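Local atomic coordinates of putative MAR1 (Leishmania donovani, PDB entry 1X9G), a protein that is of unknown function but belongs to the isochorismatase superfamily and may act as a hydrolase. Residues Lys34-Phe39 with Gly143-Thr148; Val26-Ala31 with Phe113-His118. All blocks are in the same frame, centred on the assembly; numbering follows the deposited sequence.

Interaction 1 (Lys34-Phe39 with Gly143-Thr148); sequences KRIENF and GSQKKT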
loop_
_atom_site.group_PDB
_atom_site.type_symbol
_atom_site.label_atom_id
_atom_site.label_comp_id
_atom_site.label_asym_id
_atom_site.label_seq_id
_atom_site.Cartn_x
_atom_site.Cartn_y
_atom_site.Cartn_z
ATOM N N LYS A 34 -12.762 25.185 -10.824
ATOM C CA LYS A 34 -12.334 25.933 -9.641
ATOM C C LYS A 34 -12.315 25.072 -8.393
ATOM O O LYS A 34 -11.633 25.416 -7.414
ATOM C CB LYS A 34 -13.288 27.105 -9.379
ATOM C CG LYS A 34 -13.578 27.989 -10.585
ATOM C CD LYS A 34 -12.295 28.623 -11.165
ATOM C CE LYS A 34 -12.566 30.034 -11.698
ATOM N NZ LYS A 34 -13.011 30.975 -10.624
ATOM N N ARG A 35 -13.067 23.966 -8.433
ATOM C CA ARG A 35 -13.371 23.151 -7.237
ATOM C C ARG A 35 -12.260 22.162 -6.902
ATOM O O ARG A 35 -12.233 21.598 -5.818
ATOM C CB ARG A 35 -14.736 22.441 -7.361
ATOM C CG ARG A 35 -15.831 23.316 -8.006
ATOM C CD ARG A 35 -17.273 22.869 -7.733
ATOM N NE ARG A 35 -17.600 22.895 -6.302
ATOM C CZ ARG A 35 -18.716 22.397 -5.759
ATOM N NH1 ARG A 35 -19.662 21.845 -6.528
ATOM N NH2 ARG A 35 -18.877 22.449 -4.438
ATOM N N ILE A 36 -11.331 21.986 -7.836
ATOM C CA ILE A 36 -10.279 20.976 -7.731
ATOM C C ILE A 36 -8.926 21.637 -7.920
ATOM O O ILE A 36 -8.659 22.282 -8.928
ATOM C CB ILE A 36 -10.504 19.864 -8.770
ATOM C CG1 ILE A 36 -11.750 19.082 -8.375
ATOM C CG2 ILE A 36 -9.275 18.970 -8.915
ATOM C CD1 ILE A 36 -12.580 18.707 -9.503
ATOM N N GLU A 37 -8.087 21.470 -6.917
ATOM C CA GLU A 37 -6.791 22.107 -6.858
ATOM C C GLU A 37 -5.952 21.823 -8.111
ATOM O O GLU A 37 -5.499 22.759 -8.784
ATOM C CB GLU A 37 -6.090 21.661 -5.574
ATOM C CG GLU A 37 -4.677 22.176 -5.395
ATOM C CD GLU A 37 -4.331 22.438 -3.936
ATOM O OE1 GLU A 37 -3.156 22.216 -3.590
ATOM O OE2 GLU A 37 -5.230 22.855 -3.148
ATOM N N ASN A 38 -5.780 20.555 -8.461
ATOM C CA ASN A 38 -4.969 20.258 -9.642
ATOM C C ASN A 38 -5.747 20.159 -10.971
ATOM O O ASN A 38 -5.315 19.447 -11.911
ATOM C CB ASN A 38 -4.050 19.024 -9.421
ATOM C CG ASN A 38 -4.777 17.770 -9.604
ATOM O OD1 ASN A 38 -5.929 17.693 -9.160
ATOM N ND2 ASN A 38 -4.171 16.782 -10.308
ATOM N N PHE A 39 -6.849 20.892 -11.070
ATOM C CA PHE A 39 -7.672 20.836 -12.286
ATOM C C PHE A 39 -6.854 21.132 -13.523
ATOM O O PHE A 39 -7.110 20.589 -14.593
ATOM C CB PHE A 39 -8.844 21.820 -12.240
ATOM C CG PHE A 39 -9.807 21.671 -13.393
ATOM C CD1 PHE A 39 -10.842 20.753 -13.336
ATOM C CD2 PHE A 39 -9.668 22.443 -14.543
ATOM C CE1 PHE A 39 -11.749 20.612 -14.411
ATOM C CE2 PHE A 39 -10.583 22.318 -15.627
ATOM C CZ PHE A 39 -11.617 21.405 -15.555
ATOM N N GLY A 143 -7.981 14.061 -10.252
ATOM C CA GLY A 143 -8.276 14.931 -9.104
ATOM C C GLY A 143 -9.658 14.728 -8.480
ATOM O O GLY A 143 -10.540 14.141 -9.090
ATOM N N SER A 144 -9.822 15.220 -7.259
ATOM C CA SER A 144 -11.087 15.224 -6.537
ATOM C C SER A 144 -11.172 16.588 -5.859
ATOM O O SER A 144 -10.155 17.257 -5.695
ATOM C CB SER A 144 -11.111 14.120 -5.482
ATOM O OG SER A 144 -11.348 12.862 -6.101
ATOM N N GLN A 145 -12.359 17.026 -5.453
ATOM C CA GLN A 145 -12.426 18.247 -4.630
ATOM C C GLN A 145 -11.707 18.138 -3.296
ATOM O O GLN A 145 -11.011 19.068 -2.908
ATOM C CB GLN A 145 -13.856 18.705 -4.438
ATOM C CG GLN A 145 -14.393 19.339 -5.649
ATOM C CD GLN A 145 -15.866 19.613 -5.544
ATOM O OE1 GLN A 145 -16.634 19.140 -6.367
ATOM N NE2 GLN A 145 -16.271 20.378 -4.522
ATOM N N LYS A 146 -11.865 17.014 -2.604
ATOM C CA LYS A 146 -11.186 16.784 -1.301
ATOM C C LYS A 146 -10.159 15.640 -1.331
ATOM O O LYS A 146 -10.422 14.565 -1.890
ATOM C CB LYS A 146 -12.221 16.500 -0.197
ATOM C CG LYS A 146 -13.352 17.524 -0.088
ATOM C CD LYS A 146 -12.880 18.729 0.731
ATOM C CE LYS A 146 -13.381 20.087 0.226
ATOM N NZ LYS A 146 -14.844 20.196 0.239
ATOM N N LYS A 147 -9.008 15.878 -0.691
ATOM C CA LYS A 147 -7.911 14.891 -0.506
ATOM C C LYS A 147 -8.376 13.520 -0.061
ATOM O O LYS A 147 -8.004 12.518 -0.685
ATOM C CB LYS A 147 -6.888 15.383 0.511
ATOM C CG LYS A 147 -6.044 16.546 0.027
ATOM C CD LYS A 147 -5.082 17.105 1.144
ATOM C CE LYS A 147 -3.879 17.977 0.521
ATOM N NZ LYS A 147 -4.214 19.416 0.228
ATOM N N THR A 148 -9.205 13.486 0.988
ATOM C CA THR A 148 -9.603 12.247 1.649
ATOM C C THR A 148 -10.341 11.329 0.684
ATOM O O THR A 148 -10.097 10.138 0.640
ATOM C CB THR A 148 -10.403 12.525 2.967
ATOM O OG1 THR A 148 -9.618 13.337 3.841
ATOM C CG2 THR A 148 -10.753 11.244 3.729
#

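Interaction 2 (Val26-Ala31 with Phe113-His118); sequences VDLQEA and FGIEGH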
loop_
_atom_site.group_PDB
_atom_site.type_symbol
_atom_site.label_atom_id
_atom_site.label_comp_id
_atom_site.label_asym_id
_atom_site.label_seq_id
_atom_site.Cartn_x
_atom_site.Cartn_y
_atom_site.Cartn_z
ATOM N N VAL A 26 -12.236 12.303 -18.948
ATOM C CA VAL A 26 -13.485 12.201 -18.192
ATOM C C VAL A 26 -13.921 13.441 -17.405
ATOM O O VAL A 26 -13.223 13.867 -16.520
ATOM C CB VAL A 26 -13.721 10.798 -17.480
ATOM C CG1 VAL A 26 -12.499 9.980 -17.403
ATOM C CG2 VAL A 26 -14.463 10.911 -16.147
ATOM N N ASP A 27 -15.059 14.027 -17.825
ATOM C CA ASP A 27 -15.771 15.121 -17.115
ATOM C C ASP A 27 -14.997 16.411 -16.761
ATOM O O ASP A 27 -15.320 17.105 -15.799
ATOM C CB ASP A 27 -16.520 14.573 -15.899
ATOM C CG ASP A 27 -17.474 13.444 -16.254
ATOM O OD1 ASP A 27 -18.032 12.841 -15.290
ATOM O OD2 ASP A 27 -17.691 13.161 -17.465
ATOM N N LEU A 28 -14.011 16.773 -17.569
ATOM C CA LEU A 28 -13.282 18.020 -17.339
ATOM C C LEU A 28 -14.098 19.302 -17.741
ATOM O O LEU A 28 -13.820 19.989 -18.723
ATOM C CB LEU A 28 -11.890 17.924 -17.990
ATOM C CG LEU A 28 -10.914 16.905 -17.362
ATOM C CD1 LEU A 28 -9.646 16.734 -18.183
ATOM C CD2 LEU A 28 -10.563 17.188 -15.868
ATOM N N GLN A 29 -15.104 19.631 -16.945
ATOM C CA GLN A 29 -16.092 20.652 -17.306
ATOM C C GLN A 29 -16.022 21.876 -16.387
ATOM O O GLN A 29 -15.310 21.875 -15.369
ATOM C CB GLN A 29 -17.498 20.033 -17.289
ATOM C CG GLN A 29 -17.457 18.589 -17.723
ATOM C CD GLN A 29 -18.762 17.887 -17.646
ATOM O OE1 GLN A 29 -18.805 16.658 -17.595
ATOM N NE2 GLN A 29 -19.857 18.649 -17.665
ATOM N N GLU A 30 -16.809 22.897 -16.738
ATOM C CA GLU A 30 -16.674 24.229 -16.181
ATOM C C GLU A 30 -17.032 24.330 -14.704
ATOM O O GLU A 30 -16.344 25.019 -13.962
ATOM C CB GLU A 30 -17.439 25.246 -17.048
ATOM C CG GLU A 30 -17.250 26.740 -16.669
ATOM C CD GLU A 30 -15.783 27.201 -16.691
ATOM O OE1 GLU A 30 -14.921 26.583 -15.997
ATOM O OE2 GLU A 30 -15.507 28.195 -17.406
ATOM N N ALA A 31 -18.074 23.630 -14.266
ATOM C CA ALA A 31 -18.470 23.665 -12.855
ATOM C C ALA A 31 -17.297 23.349 -11.920
ATOM O O ALA A 31 -17.181 23.930 -10.825
ATOM C CB ALA A 31 -19.607 22.698 -12.607
ATOM N N PHE A 113 -8.363 9.365 -17.549
ATOM C CA PHE A 113 -7.849 10.529 -16.861
ATOM C C PHE A 113 -8.981 11.516 -16.683
ATOM O O PHE A 113 -9.944 11.396 -17.373
ATOM C CB PHE A 113 -6.659 11.118 -17.625
ATOM C CG PHE A 113 -6.916 11.340 -19.064
ATOM C CD1 PHE A 113 -7.257 12.621 -19.537
ATOM C CD2 PHE A 113 -6.794 10.300 -19.978
ATOM C CE1 PHE A 113 -7.528 12.842 -20.904
ATOM C CE2 PHE A 113 -7.043 10.517 -21.345
ATOM C CZ PHE A 113 -7.421 11.797 -21.797
ATOM N N GLY A 114 -8.860 12.453 -15.747
ATOM C CA GLY A 114 -9.921 13.388 -15.392
ATOM C C GLY A 114 -10.387 13.412 -13.929
ATOM O O GLY A 114 -9.640 13.083 -13.023
ATOM N N ILE A 115 -11.664 13.734 -13.742
ATOM C CA ILE A 115 -12.247 14.087 -12.500
ATOM C C ILE A 115 -13.633 13.402 -12.433
ATOM O O ILE A 115 -14.229 13.226 -13.454
ATOM C CB ILE A 115 -12.330 15.604 -12.414
ATOM C CG1 ILE A 115 -12.171 16.023 -10.955
ATOM C CG2 ILE A 115 -13.657 16.233 -13.065
ATOM C CD1 ILE A 115 -10.830 16.651 -10.681
ATOM N N GLU A 116 -14.119 12.921 -11.267
ATOM C CA GLU A 116 -13.403 12.877 -9.981
ATOM C C GLU A 116 -12.942 11.478 -9.646
ATOM O O GLU A 116 -13.691 10.511 -9.847
ATOM C CB GLU A 116 -14.315 13.365 -8.861
ATOM C CG GLU A 116 -14.947 14.722 -9.096
ATOM C CD GLU A 116 -15.207 15.508 -7.810
ATOM O OE1 GLU A 116 -16.242 16.208 -7.783
ATOM O OE2 GLU A 116 -14.406 15.439 -6.832
ATOM N N GLY A 117 -11.732 11.392 -9.067
ATOM C CA GLY A 117 -11.057 10.122 -8.718
ATOM C C GLY A 117 -11.933 9.077 -8.042
ATOM O O GLY A 117 -11.883 7.884 -8.374
ATOM N N HIS A 118 -12.763 9.546 -7.107
ATOM C CA HIS A 118 -13.586 8.674 -6.273
ATOM C C HIS A 118 -15.015 8.478 -6.776
ATOM O O HIS A 118 -15.801 7.767 -6.124
ATOM C CB HIS A 118 -13.634 9.234 -4.861
ATOM C CG HIS A 118 -14.293 10.570 -4.784
ATOM N ND1 HIS A 118 -13.697 11.719 -5.273
ATOM C CD2 HIS A 118 -15.513 10.937 -4.331
ATOM C CE1 HIS A 118 -14.511 12.747 -5.076
ATOM N NE2 HIS A 118 -15.613 12.299 -4.492
#

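Interaction 1 (Lys34-Phe39 with Gly143-Thr148)
Arg35 and Gln145 account for the outer part of this contact, their side chains running across each other obliquely. Arg35 O lies beside the start of the Gln145 side chain, 3.1 Å from Gln145 CG and also within 3.6 Å of Gln145 CA, the latter a CA-H...O contact. Further out, Arg35 CB lies 3.5 Å from Gln145 CD. With CG of Gln145 anti to its carbonyl carbon (chi1 -75°) and the chain extended beyond, the amide arrives over one face of the Arg35 guanidinium, toward its rim, the two planes turned 43° apart. The hydrocarbon parts of Arg35, Ile36 and Gln145 pack together beneath these polar ends.

Deeper in, Ile36 lies against the peptide between Ser144 and Gln145: its CG1 is 3.6 Å from Ser144 C and 3.8 Å from Gln145 CG. The other branch, CG2, faces the backbone of Ser144 and Gly143. Asn38 then reaches Gly143, where Asn38 OD1 stands 3.6 Å from Gly143 CA; having no side chain, the glycine admits both neighbours closely.

A type I turn from Ile36 to Phe39, closed by a bond from Phe39 N to Ile36 O (3.1 Å), presents Ile36 and Asn38 to the same segment. Asn38 ND2 is tied to Leu142 O, just before Gly143. At the far end of the opposite segment, Thr148 OG1 bonds Leu200 O of the second subunit. The contact thus joins two loops of the α/β isochorismatase fold, one leading into helix 39-55 and the other crossing from strand 134-143 to helix 147-158.

Interaction 2 (Val26-Ala31 with Phe113-His118)
Two irregular backbones face each other where Val26 and Asp27 meet Gly114 and Ile115: Asp27 takes a left-handed conformation (phi 55°), and the peptide from Ile115 to Glu116 is cis. Up to that point the pairing is regular. Val26 N donates to Phe113 O at 2.9 Å, in the plane of that carbonyl, and Ile115 N donates to Val26 O at 3.2 Å, almost straight at the hydrogen (169°) though tilted from the carbonyl plane. Val26 thus grips the residues on both sides of Gly114, the normal pattern of a parallel bridge. Gly114 CA also comes within 3.5 Å of Val26 O as a CA-H...O contact, at backbone angles that suit glycine.

These are the neighbouring central strands 21-26 and 109-115 of the parallel sheet, meeting at their C-terminal ends, where α/β folds commonly carry their active sites. Asp27 lies at this edge: its carboxylate forms a salt bridge with Lys90 and a hydrogen bond with Thr65, and its side chain touches Cys120. An aspartate, a lysine and a cysteine beside a cis peptide are consistent with the catalytic set of the superfamily's cysteine hydrolases, although activity here remains inferred.

Beyond Asp27 the chain folds back in an inverse gamma turn centred on Leu28, closed by a weak bond from Gln29 N to Asp27 O. Leu28 CD2 rests 3.9 Å from Gly114 CA and 4.2 Å from Ile115 CB, the two side chains crossing at about a right angle. The CG2 branch of Ile115, set between its own backbone N and carbonyl carbon, meets Asp27 O at 3.3 Å. Phe39, Cys42 and Ala46 receive Leu28 from the side of helix 39-55.

Interaction 2 is buried: all its touching residues are enclosed, and backbone hydrogen bonds register two adjacent strands. Interaction 1, about 9 Å away centre to centre, lies further from the chain's centre and is partly exposed; it joins loops by side-chain packing, with Arg35 at the surface. The segments alternate along the chain: 26-31 and 34-39 belong to the same connection between strand 21-26 and helix 39-55, whereas 113-118 and 143-148 follow on successive strands. Probable hydrogen bonds from Ser144 OG to His118 ND1 and from Gln145 N to Glu116 OE2 tie the later segments together, so the two contacts adjoin at the C-terminal ends of the strands.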